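Side-chain contacts in intracellular protein transport protein USO1 (PDB 6LSU), which is required for protein transport from the endoplasmic reticulum to the Golgi complex, the chain here being the globular head of this homodimeric vesicle-tethering protein: residues A[344-349]-A[409-414]; A[374-379]-A[432-437]; A[381-386]-A[405-410]; A[422-427]-A[511-516]. All blocks are in the same frame, centred on the assembly; numbering follows the deposited sequence.

In the fold
Contacts 1 and 4 bridge successive ARM repeats, whereas contacts 2 and 3 tie parts of ARM repeat 7 together, and their chemistry changes with place. All four are largely buried. Contacts 1 and 3 share helix 404-414 and their centres lie about 8 Å apart: on it Trp411 meets the end of helix 337-346, and Ile407 meets a strand, with Phe346 of contact 1 packed on Ile407 and Leu408 of contact 3. Contact 2 continues this apolar layer through Val405, which touches both Phe376 and Tyr434. Contacts 2 and 4 use different portions of helix 421-435, their centres about 21 Å apart. Contact 4 is the polar one, wet by a water, and reaches contact 1 through the carbonyls of Met412 and Leu413.

Contact 1. Residues A[344-349]-A[409-414]; sequences LAFFHN and INWMLY
Trp411 receives the edge of Phe346 on one face of its indole, a T-shaped pair with the planes at 76° and the Phe346 ring centroid 5.3 Å from that of the indole six-membered ring. The approach is made by Phe346 CD1, which stands over the rim of the indole, 3.8 Å from Trp411 CH2. At the indole's edge, Ala345 O lies near the ring plane, 3.5 Å from Trp411 CZ3. Trp411 CG lies anti to its carbonyl carbon (chi1 -84°), carrying the indole toward helix 337-346. Further out, the methyl of Ala345 sits over the centre of the Phe346 ring, while Arg355 and Cys427 also touch Trp411 and His419 brings a second ring to it. The pair thus links the last turn of helix 337-346, in ARM repeat 6, to helix 404-414 in ARM repeat 7. An alanine in place of Trp411 is likely to leave the Phe346 edge without its aromatic face and open a gap between the two helices. Contact of this kind rests on dispersion and on the weakly positive C-H rim of one ring meeting the pi cloud of another.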
loop_
_atom_site.group_PDB
_atom_site.type_symbol
_atom_site.label_atom_id
_atom_site.label_comp_id
_atom_site.label_asym_id
_atom_site.label_seq_id
_atom_site.Cartn_x
_atom_site.Cartn_y
_atom_site.Cartn_z
ATOM N N LEU A 344 -4.979 14.185 -7.238
ATOM C CA LEU A 344 -4.601 12.913 -7.900
ATOM C C LEU A 344 -5.719 11.875 -7.669
ATOM O O LEU A 344 -5.960 11.058 -8.581
ATOM C CB LEU A 344 -3.255 12.424 -7.358
ATOM C CG LEU A 344 -2.030 13.245 -7.778
ATOM C CD1 LEU A 344 -0.797 12.727 -7.081
ATOM C CD2 LEU A 344 -1.783 13.215 -9.275
ATOM N N ALA A 345 -6.347 11.889 -6.483
ATOM C CA ALA A 345 -7.426 10.929 -6.154
ATOM C C ALA A 345 -8.624 11.185 -7.107
ATOM O O ALA A 345 -9.141 10.223 -7.590
ATOM C CB ALA A 345 -7.788 11.005 -4.671
ATOM N N PHE A 346 -8.966 12.430 -7.443
ATOM C CA PHE A 346 -10.287 12.844 -8.016
ATOM C C PHE A 346 -10.189 13.245 -9.487
ATOM O O PHE A 346 -11.172 13.242 -10.186
ATOM C CB PHE A 346 -10.957 13.956 -7.206
ATOM C CG PHE A 346 -11.191 13.555 -5.768
ATOM C CD1 PHE A 346 -11.836 12.368 -5.463
ATOM C CD2 PHE A 346 -10.778 14.358 -4.719
ATOM C CE1 PHE A 346 -12.038 11.974 -4.148
ATOM C CE2 PHE A 346 -10.982 13.954 -3.400
ATOM C CZ PHE A 346 -11.572 12.739 -3.119
ATOM N N PHE A 347 -9.026 13.579 -9.980
ATOM C CA PHE A 347 -8.879 14.119 -11.345
ATOM C C PHE A 347 -9.273 13.004 -12.296
ATOM O O PHE A 347 -9.050 11.778 -11.971
ATOM C CB PHE A 347 -7.430 14.546 -11.537
ATOM C CG PHE A 347 -7.067 15.280 -12.807
ATOM C CD1 PHE A 347 -7.553 16.556 -13.066
ATOM C CD2 PHE A 347 -6.115 14.753 -13.676
ATOM C CE1 PHE A 347 -7.168 17.239 -14.218
ATOM C CE2 PHE A 347 -5.739 15.429 -14.828
ATOM C CZ PHE A 347 -6.253 16.677 -15.095
ATOM N N HIS A 348 -9.719 13.396 -13.482
ATOM C CA HIS A 348 -10.269 12.414 -14.437
ATOM C C HIS A 348 -9.126 11.569 -15.035
ATOM O O HIS A 348 -9.326 10.354 -15.201
ATOM C CB HIS A 348 -11.175 13.125 -15.455
ATOM C CG HIS A 348 -10.452 14.055 -16.351
ATOM N ND1 HIS A 348 -10.215 15.383 -16.000
ATOM C CD2 HIS A 348 -9.849 13.833 -17.546
ATOM C CE1 HIS A 348 -9.527 15.969 -16.968
ATOM N NE2 HIS A 348 -9.306 15.037 -17.942
ATOM N N ASN A 349 -8.010 12.194 -15.414
ATOM C CA ASN A 349 -6.933 11.502 -16.183
ATOM C C ASN A 349 -5.912 10.954 -15.178
ATOM O O ASN A 349 -4.832 11.512 -15.096
ATOM C CB ASN A 349 -6.323 12.433 -17.227
ATOM C CG ASN A 349 -5.177 11.805 -17.981
ATOM O OD1 ASN A 349 -5.335 10.714 -18.524
ATOM N ND2 ASN A 349 -4.039 12.503 -18.021
ATOM N N ILE A 409 -18.286 9.903 -0.484
ATOM C CA ILE A 409 -19.538 9.166 -0.177
ATOM C C ILE A 409 -20.175 8.763 -1.490
ATOM O O ILE A 409 -20.596 7.633 -1.630
ATOM C CB ILE A 409 -20.458 10.030 0.684
ATOM C CG1 ILE A 409 -19.823 10.201 2.074
ATOM C CG2 ILE A 409 -21.821 9.365 0.756
ATOM C CD1 ILE A 409 -20.560 11.158 2.996
ATOM N N ASN A 410 -20.111 9.656 -2.459
ATOM C CA ASN A 410 -20.699 9.372 -3.765
ATOM C C ASN A 410 -19.914 8.231 -4.409
ATOM O O ASN A 410 -20.533 7.319 -4.969
ATOM C CB ASN A 410 -20.688 10.654 -4.577
ATOM C CG ASN A 410 -21.174 10.345 -5.957
ATOM O OD1 ASN A 410 -20.373 10.001 -6.817
ATOM N ND2 ASN A 410 -22.483 10.345 -6.068
ATOM N N TRP A 411 -18.599 8.295 -4.387
ATOM C CA TRP A 411 -17.751 7.313 -5.101
ATOM C C TRP A 411 -17.906 5.978 -4.413
ATOM O O TRP A 411 -18.175 4.977 -5.130
ATOM C CB TRP A 411 -16.285 7.735 -5.133
ATOM C CG TRP A 411 -15.999 8.676 -6.248
ATOM C CD1 TRP A 411 -16.885 9.455 -6.915
ATOM C CD2 TRP A 411 -14.713 8.969 -6.800
ATOM N NE1 TRP A 411 -16.240 10.217 -7.853
ATOM C CE2 TRP A 411 -14.912 9.906 -7.826
ATOM C CE3 TRP A 411 -13.429 8.500 -6.548
ATOM C CZ2 TRP A 411 -13.866 10.425 -8.560
ATOM C CZ3 TRP A 411 -12.396 8.992 -7.300
ATOM C CH2 TRP A 411 -12.612 9.943 -8.290
ATOM N N MET A 412 -17.816 6.016 -3.080
ATOM C CA MET A 412 -17.984 4.819 -2.233
ATOM C C MET A 412 -19.279 4.083 -2.634
ATOM O O MET A 412 -19.213 2.811 -2.761
ATOM C CB MET A 412 -18.022 5.183 -0.743
ATOM C CG MET A 412 -17.823 3.965 0.084
ATOM S SD MET A 412 -17.891 4.287 1.833
ATOM C CE MET A 412 -19.373 5.268 1.869
ATOM N N LEU A 413 -20.401 4.814 -2.757
ATOM C CA LEU A 413 -21.780 4.228 -2.828
ATOM C C LEU A 413 -22.142 3.891 -4.273
ATOM O O LEU A 413 -22.532 2.729 -4.488
ATOM C CB LEU A 413 -22.828 5.218 -2.302
ATOM C CG LEU A 413 -22.756 5.530 -0.819
ATOM C CD1 LEU A 413 -23.829 6.504 -0.414
ATOM C CD2 LEU A 413 -22.867 4.262 -0.006
ATOM N N TYR A 414 -22.024 4.869 -5.195
ATOM C CA TYR A 414 -22.620 4.804 -6.547
ATOM C C TYR A 414 -21.577 4.698 -7.665
ATOM O O TYR A 414 -21.988 4.856 -8.857
ATOM C CB TYR A 414 -23.512 6.024 -6.823
ATOM C CG TYR A 414 -24.544 6.293 -5.765
ATOM C CD1 TYR A 414 -25.708 5.540 -5.657
ATOM C CD2 TYR A 414 -24.329 7.312 -4.840
ATOM C CE1 TYR A 414 -26.624 5.778 -4.633
ATOM C CE2 TYR A 414 -25.238 7.561 -3.822
ATOM C CZ TYR A 414 -26.382 6.782 -3.708
ATOM O OH TYR A 414 -27.241 7.023 -2.675
#

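Contact 2. Residues A[374-379]-A[432-437]; sequences LEFSKI and KAYFMD
Aromatic packing carries most of this contact: Phe376 and Tyr434 lean obliquely on each other, their planes 53° apart and their ring centroids separated by 5.4 Å. The nearest approach within the pair is from Phe376 CD2 to Tyr434 CD1, with Phe376 CB also close to that side of the tyrosine. Each ring swings out opposite its own backbone N (chi1 -161° for Phe376 and 169° for Tyr434), which carries the two towards one another from their separate helices. Tyr434 also rests one side against its sequence neighbour, CD2 lying over the centre of the Phe435 ring.

In fold terms, helix 370-376 is set beside the last turn of helix 421-435, within ARM repeat 7. Val405 of helix 404-414 packs on both rings.

The other touch is van der Waals: at the far end of the tyrosine, Ser377 CB lies at the ring edge, in its plane, next to Tyr434 OH.

The side-chain hydrogen bond and the salt bridge formed inside a segment both belong to 374-379. Ser377 OG donates to Leu374 O at 2.7 Å, the hydroxyl pointing back to the carbonyl three residues earlier. Ser377 lies within a type I beta turn from Phe376 to Ile379, and Lys378 NZ forms a salt bridge with Glu375 OE1 at 3.0 Å. On the other segment, Lys432 makes its salt bridge to Asp522.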
loop_
_atom_site.group_PDB
_atom_site.type_symbol
_atom_site.label_atom_id
_atom_site.label_comp_id
_atom_site.label_asym_id
_atom_site.label_seq_id
_atom_site.Cartn_x
_atom_site.Cartn_y
_atom_site.Cartn_z
ATOM N N LEU A 374 -10.321 18.839 10.568
ATOM C CA LEU A 374 -11.090 20.097 10.409
ATOM C C LEU A 374 -10.651 20.843 9.131
ATOM O O LEU A 374 -11.481 21.442 8.495
ATOM C CB LEU A 374 -10.960 20.920 11.687
ATOM C CG LEU A 374 -11.745 20.326 12.853
ATOM C CD1 LEU A 374 -11.382 21.024 14.132
ATOM C CD2 LEU A 374 -13.232 20.453 12.624
ATOM N N GLU A 375 -9.428 20.677 8.650
ATOM C CA GLU A 375 -9.025 21.371 7.404
ATOM C C GLU A 375 -9.671 20.646 6.225
ATOM O O GLU A 375 -10.216 21.331 5.302
ATOM C CB GLU A 375 -7.510 21.454 7.349
ATOM C CG GLU A 375 -7.011 22.618 8.167
ATOM C CD GLU A 375 -7.356 23.963 7.541
ATOM O OE1 GLU A 375 -8.274 24.685 8.056
ATOM O OE2 GLU A 375 -6.709 24.293 6.529
ATOM N N PHE A 376 -9.636 19.308 6.312
ATOM C CA PHE A 376 -10.229 18.364 5.333
ATOM C C PHE A 376 -11.694 18.710 5.068
ATOM O O PHE A 376 -12.126 18.799 3.904
ATOM C CB PHE A 376 -10.080 16.932 5.843
ATOM C CG PHE A 376 -10.237 15.926 4.737
ATOM C CD1 PHE A 376 -9.206 15.716 3.836
ATOM C CD2 PHE A 376 -11.433 15.237 4.586
ATOM C CE1 PHE A 376 -9.362 14.803 2.812
ATOM C CE2 PHE A 376 -11.604 14.357 3.543
ATOM C CZ PHE A 376 -10.580 14.137 2.654
ATOM N N SER A 377 -12.462 18.921 6.119
ATOM C CA SER A 377 -13.910 19.218 6.023
ATOM C C SER A 377 -14.179 20.492 5.228
ATOM O O SER A 377 -15.304 20.681 4.911
ATOM C CB SER A 377 -14.530 19.370 7.346
ATOM O OG SER A 377 -13.966 20.523 7.931
ATOM N N LYS A 378 -13.172 21.313 4.915
ATOM C CA LYS A 378 -13.343 22.619 4.204
ATOM C C LYS A 378 -12.830 22.538 2.777
ATOM O O LYS A 378 -13.014 23.506 1.981
ATOM C CB LYS A 378 -12.629 23.732 4.958
ATOM C CG LYS A 378 -12.925 23.761 6.452
ATOM C CD LYS A 378 -12.581 25.063 7.088
ATOM C CE LYS A 378 -11.097 25.276 7.260
ATOM N NZ LYS A 378 -10.845 26.268 8.322
ATOM N N ILE A 379 -12.264 21.390 2.409
ATOM C CA ILE A 379 -11.729 21.221 1.036
ATOM C C ILE A 379 -12.879 20.945 0.048
ATOM O O ILE A 379 -13.754 20.061 0.293
ATOM C CB ILE A 379 -10.667 20.147 1.016
ATOM C CG1 ILE A 379 -9.596 20.469 2.049
ATOM C CG2 ILE A 379 -10.158 20.004 -0.399
ATOM C CD1 ILE A 379 -8.522 19.421 2.171
ATOM N N LYS A 432 -13.022 7.043 7.028
ATOM C CA LYS A 432 -12.865 6.588 8.439
ATOM C C LYS A 432 -11.686 7.355 9.066
ATOM O O LYS A 432 -11.711 7.568 10.257
ATOM C CB LYS A 432 -12.698 5.078 8.475
ATOM C CG LYS A 432 -13.930 4.301 8.054
ATOM C CD LYS A 432 -13.718 2.840 8.322
ATOM C CE LYS A 432 -14.623 1.929 7.551
ATOM N NZ LYS A 432 -14.258 0.540 7.876
ATOM N N ALA A 433 -10.676 7.728 8.269
ATOM C CA ALA A 433 -9.484 8.456 8.732
ATOM C C ALA A 433 -9.958 9.871 9.123
ATOM O O ALA A 433 -9.629 10.442 10.232
ATOM C CB ALA A 433 -8.449 8.487 7.645
ATOM N N TYR A 434 -10.835 10.411 8.306
ATOM C CA TYR A 434 -11.439 11.721 8.559
ATOM C C TYR A 434 -12.234 11.778 9.863
ATOM O O TYR A 434 -12.192 12.779 10.633
ATOM C CB TYR A 434 -12.308 12.033 7.376
ATOM C CG TYR A 434 -13.212 13.206 7.556
ATOM C CD1 TYR A 434 -12.701 14.482 7.591
ATOM C CD2 TYR A 434 -14.588 13.040 7.527
ATOM C CE1 TYR A 434 -13.539 15.580 7.635
ATOM C CE2 TYR A 434 -15.443 14.131 7.553
ATOM C CZ TYR A 434 -14.908 15.405 7.621
ATOM O OH TYR A 434 -15.697 16.502 7.694
ATOM N N PHE A 435 -12.993 10.744 10.166
ATOM C CA PHE A 435 -13.860 10.786 11.359
ATOM C C PHE A 435 -13.085 10.238 12.531
ATOM O O PHE A 435 -13.553 10.476 13.684
ATOM C CB PHE A 435 -15.114 9.920 11.195
ATOM C CG PHE A 435 -16.123 10.486 10.246
ATOM C CD1 PHE A 435 -16.684 11.732 10.457
ATOM C CD2 PHE A 435 -16.543 9.765 9.147
ATOM C CE1 PHE A 435 -17.584 12.270 9.541
ATOM C CE2 PHE A 435 -17.434 10.306 8.223
ATOM C CZ PHE A 435 -17.953 11.551 8.426
ATOM N N MET A 436 -11.992 9.522 12.293
ATOM C CA MET A 436 -11.330 8.768 13.403
ATOM C C MET A 436 -11.101 9.680 14.605
ATOM O O MET A 436 -10.459 10.735 14.422
ATOM C CB MET A 436 -9.984 8.204 12.953
ATOM C CG MET A 436 -9.468 7.211 13.919
ATOM S SD MET A 436 -10.441 5.748 13.708
ATOM C CE MET A 436 -9.618 5.094 12.240
ATOM N N ASP A 437 -11.608 9.257 15.770
ATOM C CA ASP A 437 -11.389 9.872 17.118
ATOM C C ASP A 437 -11.843 11.325 17.173
ATOM O O ASP A 437 -11.272 12.079 17.948
ATOM C CB ASP A 437 -9.919 9.819 17.501
ATOM C CG ASP A 437 -9.467 8.401 17.707
ATOM O OD1 ASP A 437 -10.228 7.651 18.371
ATOM O OD2 ASP A 437 -8.363 8.066 17.212
#

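Contact 3. Residues A[381-386]-A[405-410]; sequences VPYFDP and VSILIN
Ile407 sends its longer branch outward: CG1 lies anti to the carbonyl carbon (chi1 -53°) and the chain then runs straight on, chi2 -174°, so that CD1 is the atom presented to the strand. Tyr383 has the same kind of first torsion, chi1 -86°, and extends from the opposite direction until the phenol end of its ring meets that methyl. The approach to the ring is oblique, with CD1 set against Tyr383 CE1 and OH, while Ile407 CG2 stands 4.0 Å from Tyr383 OH. Val381 comes in beside them and brings its CG1 to the same methyl; the modelled separation there is too short for two carbons and is doubtful in detail.

Val381 and Tyr383 lie two apart on strand 380-384, and both direct their CB towards the helix. That strand pairs with strand 399-403 in an antiparallel hairpin, bonded through the backbones of Ile402 and Lys400, and helix 404-414 follows the second strand directly. Ile402 and Phe346 each pack on both Tyr383 and Ile407, closing the cluster around them.

Ile407 against the phenol end of Tyr383 makes a largely apolar joint: the hydroxyl oxygen has only van der Waals contact with the isoleucine, and shape and dispersion fasten the hairpin to its following helix.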
loop_
_atom_site.group_PDB
_atom_site.type_symbol
_atom_site.label_atom_id
_atom_site.label_comp_id
_atom_site.label_asym_id
_atom_site.label_seq_id
_atom_site.Cartn_x
_atom_site.Cartn_y
_atom_site.Cartn_z
ATOM N N VAL A 381 -13.598 20.599 -4.397
ATOM C CA VAL A 381 -12.850 20.305 -5.641
ATOM C C VAL A 381 -13.648 20.862 -6.814
ATOM O O VAL A 381 -14.871 20.837 -6.835
ATOM C CB VAL A 381 -12.431 18.826 -5.724
ATOM C CG1 VAL A 381 -13.379 17.928 -4.977
ATOM C CG2 VAL A 381 -12.210 18.333 -7.140
ATOM N N PRO A 382 -12.961 21.552 -7.734
ATOM C CA PRO A 382 -13.584 22.174 -8.902
ATOM C C PRO A 382 -14.177 21.073 -9.796
ATOM O O PRO A 382 -13.512 20.050 -9.990
ATOM C CB PRO A 382 -12.390 22.868 -9.577
ATOM C CG PRO A 382 -11.222 21.968 -9.174
ATOM C CD PRO A 382 -11.508 21.750 -7.705
ATOM N N TYR A 383 -15.396 21.277 -10.288
ATOM C CA TYR A 383 -16.045 20.426 -11.314
ATOM C C TYR A 383 -16.482 21.317 -12.483
ATOM O O TYR A 383 -16.612 22.559 -12.313
ATOM C CB TYR A 383 -17.140 19.579 -10.660
ATOM C CG TYR A 383 -16.540 18.322 -10.100
ATOM C CD1 TYR A 383 -15.986 18.294 -8.832
ATOM C CD2 TYR A 383 -16.390 17.194 -10.889
ATOM C CE1 TYR A 383 -15.398 17.148 -8.324
ATOM C CE2 TYR A 383 -15.805 16.033 -10.398
ATOM C CZ TYR A 383 -15.308 16.009 -9.103
ATOM O OH TYR A 383 -14.715 14.893 -8.578
ATOM N N PHE A 384 -16.630 20.712 -13.671
ATOM C CA PHE A 384 -17.075 21.396 -14.939
ATOM C C PHE A 384 -18.560 21.021 -15.316
ATOM O O PHE A 384 -18.993 19.820 -15.272
ATOM C CB PHE A 384 -15.988 21.242 -16.034
ATOM C CG PHE A 384 -16.380 21.898 -17.330
ATOM C CD1 PHE A 384 -16.354 23.278 -17.398
ATOM C CD2 PHE A 384 -16.832 21.170 -18.430
ATOM C CE1 PHE A 384 -16.729 23.931 -18.559
ATOM C CE2 PHE A 384 -17.210 21.824 -19.593
ATOM C CZ PHE A 384 -17.158 23.205 -19.653
ATOM N N ASP A 385 -19.365 22.063 -15.581
ATOM C CA ASP A 385 -20.664 22.085 -16.319
ATOM C C ASP A 385 -21.747 21.199 -15.694
ATOM O O ASP A 385 -21.497 20.179 -15.050
ATOM C CB ASP A 385 -20.484 21.854 -17.831
ATOM C CG ASP A 385 -20.562 20.423 -18.367
ATOM O OD1 ASP A 385 -20.844 19.496 -17.589
ATOM O OD2 ASP A 385 -20.331 20.245 -19.579
ATOM N N PRO A 386 -23.013 21.642 -15.849
ATOM C CA PRO A 386 -24.216 20.888 -15.508
ATOM C C PRO A 386 -25.109 20.667 -16.747
ATOM O O PRO A 386 -24.572 20.512 -17.844
ATOM C CB PRO A 386 -24.763 21.925 -14.504
ATOM C CG PRO A 386 -24.405 23.293 -15.122
ATOM C CD PRO A 386 -23.389 23.009 -16.211
ATOM N N VAL A 405 -15.757 15.554 0.971
ATOM C CA VAL A 405 -16.427 14.467 1.745
ATOM C C VAL A 405 -17.609 13.917 0.925
ATOM O O VAL A 405 -17.782 12.704 0.887
ATOM C CB VAL A 405 -16.835 14.936 3.139
ATOM C CG1 VAL A 405 -17.662 13.891 3.852
ATOM C CG2 VAL A 405 -15.603 15.281 3.931
ATOM N N SER A 406 -18.416 14.793 0.326
ATOM C CA SER A 406 -19.500 14.419 -0.623
ATOM C C SER A 406 -18.971 13.495 -1.741
ATOM O O SER A 406 -19.552 12.391 -1.906
ATOM C CB SER A 406 -20.159 15.682 -1.176
ATOM O OG SER A 406 -20.867 16.323 -0.123
ATOM N N ILE A 407 -17.891 13.852 -2.447
ATOM C CA ILE A 407 -17.321 12.981 -3.530
ATOM C C ILE A 407 -16.957 11.605 -2.964
ATOM O O ILE A 407 -17.130 10.648 -3.606
ATOM C CB ILE A 407 -16.114 13.610 -4.223
ATOM C CG1 ILE A 407 -16.432 15.012 -4.731
ATOM C CG2 ILE A 407 -15.628 12.722 -5.380
ATOM C CD1 ILE A 407 -15.335 15.568 -5.527
ATOM N N LEU A 408 -16.392 11.532 -1.778
ATOM C CA LEU A 408 -15.995 10.241 -1.202
ATOM C C LEU A 408 -17.245 9.359 -1.079
ATOM O O LEU A 408 -17.223 8.240 -1.517
ATOM C CB LEU A 408 -15.313 10.463 0.150
ATOM C CG LEU A 408 -13.919 11.065 0.049
ATOM C CD1 LEU A 408 -13.337 11.253 1.435
ATOM C CD2 LEU A 408 -12.957 10.193 -0.749
ATOM N N ILE A 409 -18.286 9.903 -0.484
ATOM C CA ILE A 409 -19.538 9.166 -0.177
ATOM C C ILE A 409 -20.175 8.763 -1.490
ATOM O O ILE A 409 -20.596 7.633 -1.630
ATOM C CB ILE A 409 -20.458 10.030 0.684
ATOM C CG1 ILE A 409 -19.823 10.201 2.074
ATOM C CG2 ILE A 409 -21.821 9.365 0.756
ATOM C CD1 ILE A 409 -20.560 11.158 2.996
ATOM N N ASN A 410 -20.111 9.656 -2.459
ATOM C CA ASN A 410 -20.699 9.372 -3.765
ATOM C C ASN A 410 -19.914 8.231 -4.409
ATOM O O ASN A 410 -20.533 7.319 -4.969
ATOM C CB ASN A 410 -20.688 10.654 -4.577
ATOM C CG ASN A 410 -21.174 10.345 -5.957
ATOM O OD1 ASN A 410 -20.373 10.001 -6.817
ATOM N ND2 ASN A 410 -22.483 10.345 -6.068
#

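Contact 4. Residues A[422-427]-A[511-516]; sequences DTRVAC and NLNPFK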
loop_
_atom_site.group_PDB
_atom_site.type_symbol
_atom_site.label_atom_id
_atom_site.label_comp_id
_atom_site.label_asym_id
_atom_site.label_seq_id
_atom_site.Cartn_x
_atom_site.Cartn_y
_atom_site.Cartn_z
ATOM N N ASP A 422 -11.288 -1.299 -5.387
ATOM C CA ASP A 422 -10.135 -0.768 -4.603
ATOM C C ASP A 422 -10.320 0.731 -4.300
ATOM O O ASP A 422 -10.194 1.086 -3.126
ATOM C CB ASP A 422 -8.813 -1.107 -5.292
ATOM C CG ASP A 422 -8.361 -2.541 -5.027
ATOM O OD1 ASP A 422 -9.092 -3.301 -4.313
ATOM O OD2 ASP A 422 -7.271 -2.885 -5.508
ATOM N N THR A 423 -10.654 1.554 -5.309
ATOM C CA THR A 423 -10.963 2.994 -5.120
ATOM C C THR A 423 -12.080 3.110 -4.090
ATOM O O THR A 423 -11.919 3.791 -3.073
ATOM C CB THR A 423 -11.298 3.685 -6.445
ATOM O OG1 THR A 423 -10.139 3.860 -7.251
ATOM C CG2 THR A 423 -11.909 5.061 -6.297
ATOM N N ARG A 424 -13.193 2.428 -4.301
ATOM C CA ARG A 424 -14.350 2.433 -3.360
ATOM C C ARG A 424 -13.912 2.050 -1.951
ATOM O O ARG A 424 -14.410 2.626 -0.971
ATOM C CB ARG A 424 -15.445 1.506 -3.884
ATOM C CG ARG A 424 -16.067 2.034 -5.174
ATOM C CD ARG A 424 -17.100 1.115 -5.745
ATOM N NE ARG A 424 -18.289 1.235 -4.929
ATOM C CZ ARG A 424 -19.294 0.361 -4.879
ATOM N NH1 ARG A 424 -19.276 -0.730 -5.626
ATOM N NH2 ARG A 424 -20.335 0.615 -4.113
ATOM N N VAL A 425 -13.013 1.120 -1.756
ATOM C CA VAL A 425 -12.698 0.793 -0.324
ATOM C C VAL A 425 -11.697 1.825 0.208
ATOM O O VAL A 425 -11.871 2.257 1.324
ATOM C CB VAL A 425 -12.290 -0.666 -0.091
ATOM C CG1 VAL A 425 -12.361 -1.474 -1.357
ATOM C CG2 VAL A 425 -10.999 -0.835 0.640
ATOM N N ALA A 426 -10.813 2.347 -0.624
ATOM C CA ALA A 426 -9.920 3.468 -0.283
ATOM C C ALA A 426 -10.777 4.670 0.172
ATOM O O ALA A 426 -10.412 5.325 1.232
ATOM C CB ALA A 426 -9.056 3.778 -1.488
ATOM N N CYS A 427 -11.853 4.978 -0.588
ATOM C CA CYS A 427 -12.801 6.062 -0.193
ATOM C C CYS A 427 -13.311 5.795 1.240
ATOM O O CYS A 427 -13.317 6.686 2.089
ATOM C CB CYS A 427 -13.951 6.150 -1.181
ATOM S SG CYS A 427 -13.459 7.011 -2.706
ATOM N N ASN A 511 -29.354 -5.264 -6.382
ATOM C CA ASN A 511 -28.564 -6.477 -6.732
ATOM C C ASN A 511 -27.439 -6.137 -7.723
ATOM O O ASN A 511 -26.484 -6.953 -7.799
ATOM C CB ASN A 511 -29.469 -7.539 -7.350
ATOM C CG ASN A 511 -30.351 -6.877 -8.380
ATOM O OD1 ASN A 511 -31.373 -6.285 -8.027
ATOM N ND2 ASN A 511 -29.905 -6.856 -9.640
ATOM N N LEU A 512 -27.595 -5.050 -8.476
ATOM C CA LEU A 512 -26.598 -4.572 -9.456
ATOM C C LEU A 512 -25.459 -3.744 -8.803
ATOM O O LEU A 512 -24.563 -3.329 -9.515
ATOM C CB LEU A 512 -27.360 -3.715 -10.456
ATOM C CG LEU A 512 -28.460 -4.456 -11.218
ATOM C CD1 LEU A 512 -28.824 -3.726 -12.507
ATOM C CD2 LEU A 512 -28.030 -5.895 -11.530
ATOM N N ASN A 513 -25.534 -3.451 -7.510
ATOM C CA ASN A 513 -24.544 -2.629 -6.792
ATOM C C ASN A 513 -24.557 -3.035 -5.321
ATOM O O ASN A 513 -24.705 -2.198 -4.445
ATOM C CB ASN A 513 -24.849 -1.142 -6.985
ATOM C CG ASN A 513 -23.785 -0.248 -6.394
ATOM O OD1 ASN A 513 -22.778 -0.740 -5.869
ATOM N ND2 ASN A 513 -24.009 1.054 -6.476
ATOM N N PRO A 514 -24.454 -4.329 -4.986
ATOM C CA PRO A 514 -24.684 -4.767 -3.611
ATOM C C PRO A 514 -23.830 -3.956 -2.617
ATOM O O PRO A 514 -24.355 -3.563 -1.564
ATOM C CB PRO A 514 -24.323 -6.270 -3.617
ATOM C CG PRO A 514 -23.462 -6.409 -4.897
ATOM C CD PRO A 514 -24.048 -5.413 -5.869
ATOM N N PHE A 515 -22.576 -3.677 -2.998
ATOM C CA PHE A 515 -21.529 -3.092 -2.123
ATOM C C PHE A 515 -21.966 -1.701 -1.623
ATOM O O PHE A 515 -21.660 -1.327 -0.452
ATOM C CB PHE A 515 -20.180 -3.145 -2.850
ATOM C CG PHE A 515 -19.549 -4.492 -2.641
ATOM C CD1 PHE A 515 -19.169 -4.858 -1.377
ATOM C CD2 PHE A 515 -19.385 -5.380 -3.670
ATOM C CE1 PHE A 515 -18.632 -6.095 -1.137
ATOM C CE2 PHE A 515 -18.839 -6.627 -3.427
ATOM C CZ PHE A 515 -18.483 -6.987 -2.157
ATOM N N LYS A 516 -22.744 -0.973 -2.418
ATOM C CA LYS A 516 -23.405 0.257 -1.916
ATOM C C LYS A 516 -24.002 0.032 -0.512
ATOM O O LYS A 516 -23.880 0.919 0.374
ATOM C CB LYS A 516 -24.562 0.635 -2.816
ATOM C CG LYS A 516 -25.438 1.728 -2.272
ATOM C CD LYS A 516 -26.230 2.406 -3.347
ATOM C CE LYS A 516 -27.428 1.585 -3.780
ATOM N NZ LYS A 516 -28.132 2.294 -4.878
HETATM O O HOH W 1 -21.452 -2.978 -5.831
#
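Arg424 brings the edge of its guanidinium to the first turn of helix 514-528, NH1 3.8 Å from Phe515 CB, while the Phe515 ring plane stands nearly perpendicular to the group at 84°. The arginine chain reaches there by bending at chi3 (75°). Its NH2 makes a weak hydrogen bond to Asn513 OD1, 3.3 Å long and bent to 130°; a stronger partner of NH2 is Met412 O, in the last turn of helix 404-414. Asn513 is the N-cap of helix 514-528, OD1 accepting a weak capping bond from Lys516 N, and so the arginine of ARM repeat 7 is docked on a helix start in ARM repeat 8. A water bridges the groups: it donates to Asn513 OD1 at 2.6 Å and accepts from Arg424 NH1 and Phe515 N. A leucine in place of Arg424 would probably leave Met412 O and the water each short of a donor. The same asparagine amide's ND2 donates to Leu413 O.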